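Side-chain contacts in ferrous iron uptake transporter protein B (Streptococcus thermophilus, PDB 3TAH), which probably transports ferrous iron into the cell, driven by GTP, its cytosolic G-protein domain (the part present here) binding guanine nucleotide: residues V88-L93 and K125-D130; Y134-P139 and Y250-R255. The protein carries 1 engineered substitution. One frame throughout, in Å; residues are numbered along the deposited sequence.

Interaction 1: V88-L93 and K125-D130. With MG (magnesium ion), chain E.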
ATOM      1  N   VAL A  88       9.876  -1.395   3.364  1.00 14.42           N
ATOM      2  CA  VAL A  88       9.600  -0.871   4.701  1.00 15.27           C
ATOM      3  C   VAL A  88      10.894  -0.788   5.515  1.00 16.83           C
ATOM      4  O   VAL A  88      11.635  -1.764   5.607  1.00 17.27           O
ATOM      5  CB  VAL A  88       8.574  -1.784   5.422  1.00 16.37           C
ATOM      6  CG1 VAL A  88       8.448  -1.478   6.932  1.00 15.12           C
ATOM      7  CG2 VAL A  88       7.206  -1.684   4.719  1.00 13.61           C
ATOM      8  N   ASP A  89      11.137   0.385   6.096  1.00 16.86           N
ATOM      9  CA  ASP A  89      12.253   0.634   6.991  1.00 16.87           C
ATOM     10  C   ASP A  89      12.000   0.018   8.368  1.00 14.61           C
ATOM     11  O   ASP A  89      11.233   0.567   9.184  1.00 14.21           O
ATOM     12  CB  ASP A  89      12.461   2.146   7.125  1.00 17.58           C
ATOM     13  CG  ASP A  89      13.631   2.518   8.029  1.00 18.68           C
ATOM     14  OD1 ASP A  89      14.315   1.640   8.582  1.00 16.97           O
ATOM     15  OD2 ASP A  89      13.859   3.723   8.185  1.00 19.28           O
ATOM     16  N   ALA A  90      12.675  -1.101   8.628  1.00 14.75           N
ATOM     17  CA  ALA A  90      12.524  -1.838   9.886  1.00 16.38           C
ATOM     18  C   ALA A  90      12.803  -0.999  11.129  1.00 18.08           C
ATOM     19  O   ALA A  90      12.224  -1.272  12.177  1.00 18.87           O
ATOM     20  CB  ALA A  90      13.413  -3.059   9.897  1.00 14.83           C
ATOM     21  N   THR A  91      13.677   0.006  11.007  1.00 18.59           N
ATOM     22  CA  THR A  91      14.060   0.863  12.139  1.00 19.97           C
ATOM     23  C   THR A  91      13.028   1.961  12.423  1.00 21.64           C
ATOM     24  O   THR A  91      13.178   2.723  13.366  1.00 20.94           O
ATOM     25  CB  THR A  91      15.440   1.534  11.929  1.00 19.65           C
ATOM     26  OG1 THR A  91      15.314   2.636  11.018  1.00 18.42           O
ATOM     27  CG2 THR A  91      16.479   0.534  11.415  1.00 21.04           C
ATOM     28  N   ASN A  92      11.991   2.046  11.598  1.00 20.59           N
ATOM     29  CA  ASN A  92      10.925   3.022  11.769  1.00 21.13           C
ATOM     30  C   ASN A  92       9.603   2.391  11.355  1.00 18.16           C
ATOM     31  O   ASN A  92       8.847   2.940  10.541  1.00 15.94           O
ATOM     32  CB  ASN A  92      11.270   4.194  10.875  1.00 22.93           C
ATOM     33  CG  ASN A  92      10.387   5.376  11.085  1.00 26.44           C
ATOM     34  OD1 ASN A  92      10.163   6.128  10.143  1.00 29.94           O
ATOM     35  ND2 ASN A  92       9.875   5.561  12.294  1.00 30.02           N
ATOM     36  N   LEU A  93       9.344   1.230  11.933  1.00 17.71           N
ATOM     37  CA  LEU A  93       8.290   0.321  11.448  1.00 17.45           C
ATOM     38  C   LEU A  93       6.885   0.923  11.431  1.00 17.73           C
ATOM     39  O   LEU A  93       6.233   0.935  10.385  1.00 16.40           O
ATOM     40  CB  LEU A  93       8.290  -0.970  12.275  1.00 17.67           C
ATOM     41  CG  LEU A  93       7.358  -2.098  11.827  1.00 17.13           C
ATOM     42  CD1 LEU A  93       7.614  -2.484  10.367  1.00 17.86           C
ATOM     43  CD2 LEU A  93       7.543  -3.293  12.735  1.00 19.47           C
ATOM     44  N   LYS A 125      17.406  -3.670  18.711  1.00 45.73           N
ATOM     45  CA  LYS A 125      15.981  -3.899  18.465  1.00 43.20           C
ATOM     46  C   LYS A 125      15.785  -5.238  17.753  1.00 41.36           C
ATOM     47  O   LYS A 125      16.728  -5.787  17.169  1.00 41.17           O
ATOM     48  CB  LYS A 125      15.378  -2.755  17.650  1.00 43.39           C
ATOM     49  CG  LYS A 125      15.373  -1.394  18.358  1.00 43.36           C
ATOM     50  CD  LYS A 125      14.621  -0.340  17.544  1.00 44.17           C
ATOM     51  N   LYS A 126      14.558  -5.761  17.831  1.00 38.99           N
ATOM     52  CA  LYS A 126      14.175  -7.027  17.184  1.00 36.24           C
ATOM     53  C   LYS A 126      12.757  -6.941  16.613  1.00 32.66           C
ATOM     54  O   LYS A 126      11.903  -6.228  17.160  1.00 32.74           O
ATOM     55  CB  LYS A 126      14.260  -8.200  18.172  1.00 36.82           C
ATOM     56  N   ILE A 127      12.535  -7.651  15.503  1.00 27.71           N
ATOM     57  CA  ILE A 127      11.218  -7.808  14.889  1.00 25.45           C
ATOM     58  C   ILE A 127      11.062  -9.288  14.582  1.00 24.14           C
ATOM     59  O   ILE A 127      11.944  -9.892  13.961  1.00 24.05           O
ATOM     60  CB  ILE A 127      11.059  -6.987  13.573  1.00 24.98           C
ATOM     61  CG1 ILE A 127      11.085  -5.491  13.875  1.00 24.89           C
ATOM     62  CG2 ILE A 127       9.759  -7.376  12.826  1.00 23.65           C
ATOM     63  CD1 ILE A 127      10.989  -4.569  12.658  1.00 25.58           C
ATOM     64  N   ASN A 128       9.951  -9.875  15.020  1.00 21.95           N
ATOM     65  CA  ASN A 128       9.694 -11.278  14.741  1.00 21.84           C
ATOM     66  C   ASN A 128       8.989 -11.348  13.385  1.00 19.69           C
ATOM     67  O   ASN A 128       7.779 -11.150  13.288  1.00 18.26           O
ATOM     68  CB  ASN A 128       8.898 -11.926  15.868  1.00 22.80           C
ATOM     69  CG  ASN A 128       8.873 -13.432  15.757  1.00 25.02           C
ATOM     70  OD1 ASN A 128       8.974 -13.981  14.659  1.00 26.04           O
ATOM     71  ND2 ASN A 128       8.746 -14.118  16.894  1.00 25.30           N
ATOM     72  N   VAL A 129       9.762 -11.632  12.343  1.00 17.51           N
ATOM     73  CA  VAL A 129       9.267 -11.543  10.958  1.00 16.42           C
ATOM     74  C   VAL A 129       8.005 -12.364  10.680  1.00 16.88           C
ATOM     75  O   VAL A 129       7.032 -11.823  10.135  1.00 14.20           O
ATOM     76  CB  VAL A 129      10.384 -11.880   9.944  1.00 16.26           C
ATOM     77  CG1 VAL A 129       9.842 -11.953   8.530  1.00 14.18           C
ATOM     78  CG2 VAL A 129      11.455 -10.823  10.022  1.00 18.10           C
ATOM     79  N   ASP A 130       7.990 -13.651  11.039  1.00 17.53           N
ATOM     80  CA  ASP A 130       6.817 -14.464  10.710  1.00 18.87           C
ATOM     81  C   ASP A 130       5.560 -13.990  11.460  1.00 18.64           C
ATOM     82  O   ASP A 130       4.463 -14.072  10.898  1.00 17.47           O
ATOM     83  CB  ASP A 130       7.057 -15.975  10.866  1.00 20.80           C
ATOM     84  CG  ASP A 130       6.968 -16.420  12.276  1.00 23.55           C
ATOM     85  OD1 ASP A 130       7.663 -15.795  13.104  1.00 28.23           O
ATOM     86  OD2 ASP A 130       6.219 -17.370  12.553  1.00 23.50           O
TER
HETATM   87 MG    MG E 401       9.492 -15.946  14.026  1.00 27.85          MG
HETATM   88  O   HOH W   1       8.377 -16.791  15.585  1.00 27.45           O
HETATM   89  O   HOH W   2      10.461 -14.958  12.318  1.00 20.40           O
HETATM   90  O   HOH W   3      11.337 -16.150  14.877  1.00 21.08           O

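Interaction 2: Y134-P139 and Y250-R255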
ATOM      1  N   TYR A 134       2.194 -12.763   9.796  1.00 16.36           N
ATOM      2  CA  TYR A 134       0.922 -13.376  10.183  1.00 18.30           C
ATOM      3  C   TYR A 134      -0.149 -12.312  10.449  1.00 15.69           C
ATOM      4  O   TYR A 134      -1.270 -12.390   9.938  1.00 17.55           O
ATOM      5  CB  TYR A 134       1.082 -14.271  11.425  1.00 19.02           C
ATOM      6  CG  TYR A 134      -0.211 -14.972  11.787  1.00 21.58           C
ATOM      7  CD1 TYR A 134      -0.468 -16.258  11.330  1.00 25.20           C
ATOM      8  CD2 TYR A 134      -1.184 -14.344  12.561  1.00 25.25           C
ATOM      9  CE1 TYR A 134      -1.660 -16.911  11.643  1.00 25.91           C
ATOM     10  CE2 TYR A 134      -2.391 -14.985  12.872  1.00 26.47           C
ATOM     11  CZ  TYR A 134      -2.613 -16.269  12.413  1.00 24.59           C
ATOM     12  OH  TYR A 134      -3.785 -16.925  12.705  1.00 26.03           O
ATOM     13  N   HIS A 135       0.202 -11.324  11.261  1.00 16.72           N
ATOM     14  CA  HIS A 135      -0.757 -10.319  11.694  1.00 16.83           C
ATOM     15  C   HIS A 135      -1.047  -9.234  10.663  1.00 17.91           C
ATOM     16  O   HIS A 135      -2.140  -8.666  10.680  1.00 15.38           O
ATOM     17  CB  HIS A 135      -0.343  -9.779  13.056  1.00 18.61           C
ATOM     18  CG  HIS A 135      -0.542 -10.785  14.139  1.00 20.64           C
ATOM     19  ND1 HIS A 135       0.496 -11.479  14.725  1.00 23.85           N
ATOM     20  CD2 HIS A 135      -1.678 -11.256  14.704  1.00 18.56           C
ATOM     21  CE1 HIS A 135       0.006 -12.311  15.629  1.00 21.48           C
ATOM     22  NE2 HIS A 135      -1.309 -12.196  15.636  1.00 24.40           N
ATOM     23  N   LEU A 136      -0.105  -8.957   9.762  1.00 16.23           N
ATOM     24  CA  LEU A 136      -0.385  -8.046   8.632  1.00 17.83           C
ATOM     25  C   LEU A 136      -1.155  -8.705   7.492  1.00 18.07           C
ATOM     26  O   LEU A 136      -1.729  -7.997   6.665  1.00 17.96           O
ATOM     27  CB  LEU A 136       0.902  -7.440   8.060  1.00 17.29           C
ATOM     28  CG  LEU A 136       1.574  -6.337   8.856  1.00 17.03           C
ATOM     29  CD1 LEU A 136       2.889  -5.940   8.177  1.00 17.32           C
ATOM     30  CD2 LEU A 136       0.652  -5.107   9.019  1.00 18.14           C
ATOM     31  N   GLY A 137      -1.153 -10.037   7.442  1.00 16.52           N
ATOM     32  CA  GLY A 137      -1.801 -10.792   6.379  1.00 16.38           C
ATOM     33  C   GLY A 137      -1.084 -10.669   5.041  1.00 16.62           C
ATOM     34  O   GLY A 137      -1.714 -10.785   3.993  1.00 15.93           O
ATOM     35  N   VAL A 138       0.226 -10.425   5.077  1.00 14.69           N
ATOM     36  CA  VAL A 138       1.050 -10.335   3.870  1.00 14.87           C
ATOM     37  C   VAL A 138       2.381 -11.038   4.090  1.00 15.08           C
ATOM     38  O   VAL A 138       2.871 -11.090   5.220  1.00 14.32           O
ATOM     39  CB  VAL A 138       1.361  -8.892   3.448  1.00 13.71           C
ATOM     40  CG1 VAL A 138       0.059  -8.141   3.136  1.00 14.19           C
ATOM     41  CG2 VAL A 138       2.227  -8.154   4.489  1.00 16.10           C
ATOM     42  N   PRO A 139       2.974 -11.572   3.013  1.00 15.21           N
ATOM     43  CA  PRO A 139       4.329 -12.101   3.154  1.00 14.88           C
ATOM     44  C   PRO A 139       5.299 -10.996   3.565  1.00 15.59           C
ATOM     45  O   PRO A 139       5.164  -9.853   3.115  1.00 15.11           O
ATOM     46  CB  PRO A 139       4.672 -12.604   1.741  1.00 15.37           C
ATOM     47  CG  PRO A 139       3.374 -12.713   1.018  1.00 14.79           C
ATOM     48  CD  PRO A 139       2.425 -11.776   1.663  1.00 15.87           C
ATOM     49  N   TYR A 250      -3.301   3.780  12.586  1.00 15.28           N
ATOM     50  CA  TYR A 250      -2.284   3.665  13.635  1.00 15.60           C
ATOM     51  C   TYR A 250      -2.647   2.684  14.740  1.00 14.89           C
ATOM     52  O   TYR A 250      -1.769   1.980  15.223  1.00 14.89           O
ATOM     53  CB  TYR A 250      -1.902   5.042  14.215  1.00 15.63           C
ATOM     54  CG  TYR A 250      -1.034   5.846  13.279  1.00 18.12           C
ATOM     55  CD1 TYR A 250       0.227   5.393  12.906  1.00 18.82           C
ATOM     56  CD2 TYR A 250      -1.463   7.072  12.765  1.00 17.02           C
ATOM     57  CE1 TYR A 250       1.028   6.128  12.030  1.00 19.27           C
ATOM     58  CE2 TYR A 250      -0.666   7.807  11.897  1.00 18.21           C
ATOM     59  CZ  TYR A 250       0.578   7.332  11.531  1.00 19.09           C
ATOM     60  OH  TYR A 250       1.379   8.060  10.674  1.00 21.50           O
ATOM     61  N   ALA A 251      -3.921   2.600  15.121  1.00 15.97           N
ATOM     62  CA  ALA A 251      -4.331   1.610  16.134  1.00 16.18           C
ATOM     63  C   ALA A 251      -4.069   0.177  15.643  1.00 15.43           C
ATOM     64  O   ALA A 251      -3.504  -0.653  16.378  1.00 14.40           O
ATOM     65  CB  ALA A 251      -5.784   1.827  16.555  1.00 15.30           C
ATOM     66  N   PHE A 252      -4.464  -0.106  14.399  1.00 14.80           N
ATOM     67  CA  PHE A 252      -4.214  -1.397  13.776  1.00 14.52           C
ATOM     68  C   PHE A 252      -2.723  -1.727  13.764  1.00 13.00           C
ATOM     69  O   PHE A 252      -2.305  -2.821  14.163  1.00 15.07           O
ATOM     70  CB  PHE A 252      -4.757  -1.410  12.346  1.00 13.33           C
ATOM     71  CG  PHE A 252      -4.323  -2.608  11.560  1.00 13.58           C
ATOM     72  CD1 PHE A 252      -4.996  -3.825  11.684  1.00 15.11           C
ATOM     73  CD2 PHE A 252      -3.247  -2.525  10.681  1.00 13.66           C
ATOM     74  CE1 PHE A 252      -4.586  -4.936  10.958  1.00 14.74           C
ATOM     75  CE2 PHE A 252      -2.839  -3.629   9.955  1.00 15.60           C
ATOM     76  CZ  PHE A 252      -3.509  -4.834  10.091  1.00 16.83           C
ATOM     77  N   ILE A 253      -1.928  -0.761  13.298  1.00 15.55           N
ATOM     78  CA  ILE A 253      -0.465  -0.886  13.228  1.00 14.53           C
ATOM     79  C   ILE A 253       0.138  -1.176  14.607  1.00 16.13           C
ATOM     80  O   ILE A 253       0.969  -2.076  14.733  1.00 16.23           O
ATOM     81  CB  ILE A 253       0.180   0.364  12.614  1.00 14.79           C
ATOM     82  CG1 ILE A 253      -0.191   0.483  11.139  1.00 13.52           C
ATOM     83  CG2 ILE A 253       1.716   0.336  12.737  1.00 15.71           C
ATOM     84  CD1 ILE A 253       0.060   1.871  10.591  1.00 16.07           C
ATOM     85  N   GLU A 254      -0.279  -0.427  15.624  1.00 16.69           N
ATOM     86  CA  GLU A 254       0.218  -0.675  16.981  1.00 17.35           C
ATOM     87  C   GLU A 254      -0.120  -2.077  17.487  1.00 17.75           C
ATOM     88  O   GLU A 254       0.753  -2.739  18.091  1.00 18.73           O
ATOM     89  CB  GLU A 254      -0.290   0.396  17.959  1.00 18.24           C
ATOM     90  CG  GLU A 254       0.283   1.776  17.675  1.00 20.83           C
ATOM     91  CD  GLU A 254      -0.089   2.820  18.701  1.00 25.67           C
ATOM     92  OE1 GLU A 254      -0.369   2.476  19.879  1.00 27.62           O
ATOM     93  OE2 GLU A 254      -0.079   4.007  18.319  1.00 32.18           O
ATOM     94  N   ARG A 255      -1.362  -2.517  17.246  1.00 17.83           N
ATOM     95  CA  ARG A 255      -1.823  -3.859  17.627  1.00 19.36           C
ATOM     96  C   ARG A 255      -0.987  -4.929  16.943  1.00 19.27           C
ATOM     97  O   ARG A 255      -0.491  -5.850  17.593  1.00 20.25           O
ATOM     98  CB  ARG A 255      -3.306  -4.075  17.282  1.00 20.32           C
ATOM     99  CG  ARG A 255      -4.317  -3.336  18.157  1.00 22.73           C
ATOM    100  CD  ARG A 255      -5.753  -3.872  17.965  1.00 24.35           C
ATOM    101  NE  ARG A 255      -6.300  -3.725  16.604  1.00 23.56           N
ATOM    102  CZ  ARG A 255      -6.918  -2.654  16.102  1.00 25.12           C
ATOM    103  NH1 ARG A 255      -7.095  -1.546  16.814  1.00 26.31           N
ATOM    104  NH2 ARG A 255      -7.367  -2.685  14.838  1.00 25.36           N
TER

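Interaction 1: V88-L93 and K125-D130
The flat peptide of Ala90 is met at its carbonyl by the end of Ile127, whose CD1 lies 3.6 Å from Ala90 O. Within the G domain, a P-loop GTPase fold, this contact joins the turn after strand 83-89 and the start of helix 93-105 to the lead-in to helix 129-136. One step back from Ala90, the Asp89 carboxylate is gripped from a single face. Thr91 N lies above its plane and Thr91 OG1 comes in on the syn side, both donating to Asp89 OD1; the backbone bond makes this an Asx turn. Ile127 CD1 also faces Leu93 CD2 at 3.7 Å, tip to tip, the anti chi1 of Leu93 (-174°) carrying its branch toward Ile127. Leu114 and Leu120 touch Ile127 too, and Ala90 touches Ile117 of the NMID sequence, whose Asn115, Met116 and Asp118 bind GDP.

Outward from Ile127, Asn128 at the N-cap position and Asp130 in the first turn hold a magnesium ion. Asn128 OD1 and Asp130 OD1 are only 2.7 Å apart because the cation joins them, and three waters add further ligands. Two of these are fixed by the protein as well: Asp130 N donates to one, and Asn128 ND2 donates to another at 3.0 Å.

Interaction 2: Y134-P139 and Y250-R255
Helix-to-helix packing between the G domain and the FeoB helical domain is seen here: the C-terminal end of helix 129-136 lies against helix 241-259, the last helix of the chain. Phe252 bridges the gap. Its CG stands anti to the backbone N (chi1 170°), and although the bond leaving its CA points neither at helix 129-136 nor away from it, the far end of the ring comes close to the G domain. There CE2 meets Leu136 CD2 at 3.9 Å, the two side chains crossing at a slant, while CZ reaches His135 O at 4.1 Å. Both partners approach the ring obliquely. Leu136 presents this methyl with its CG anti to the carbonyl carbon (chi1 -75°), and it is buried further by Leu97, Ile112 and Val256, which makes it a meeting point of the sheet, helix 93-105 and helix 241-259. Pro172 and Tyr174, from the loop before helix 176-189, also touch Phe252.

Gly137, the first residue beyond the helix, has a positive phi (70°). At the margin, His135 is turned so that CD2 of Tyr134 sits 3.7 Å above its ring plane, over the centre, whereas His135 CG lies at the edge of the tyrosine ring. His135 ND1 is hydrogen-bonded to Lys131 O, one turn back in the same helix, which should limit rotation of the imidazole.

From the N terminus the chain builds the first strands and the nucleotide-binding P-loop before strand 83-89; it then passes through helix 93-105, strand 110-115 and helix 117-122 and returns at 125-130, where interaction 1 closes a loop within the G domain. Interaction 2 opens after it, so the two run in series and neither nest nor cross. Its loop is far longer, spanning 110 residues from 134-139 through strand 140-142 and most of the helical domain to 250-255. Both draw on helix 129-136: interaction 1 ties its N-terminal approach to the turn after strand 83-89 and the start of helix 93-105, interaction 2 its C-terminal end to helix 241-259. Their centres lie about 12 Å apart.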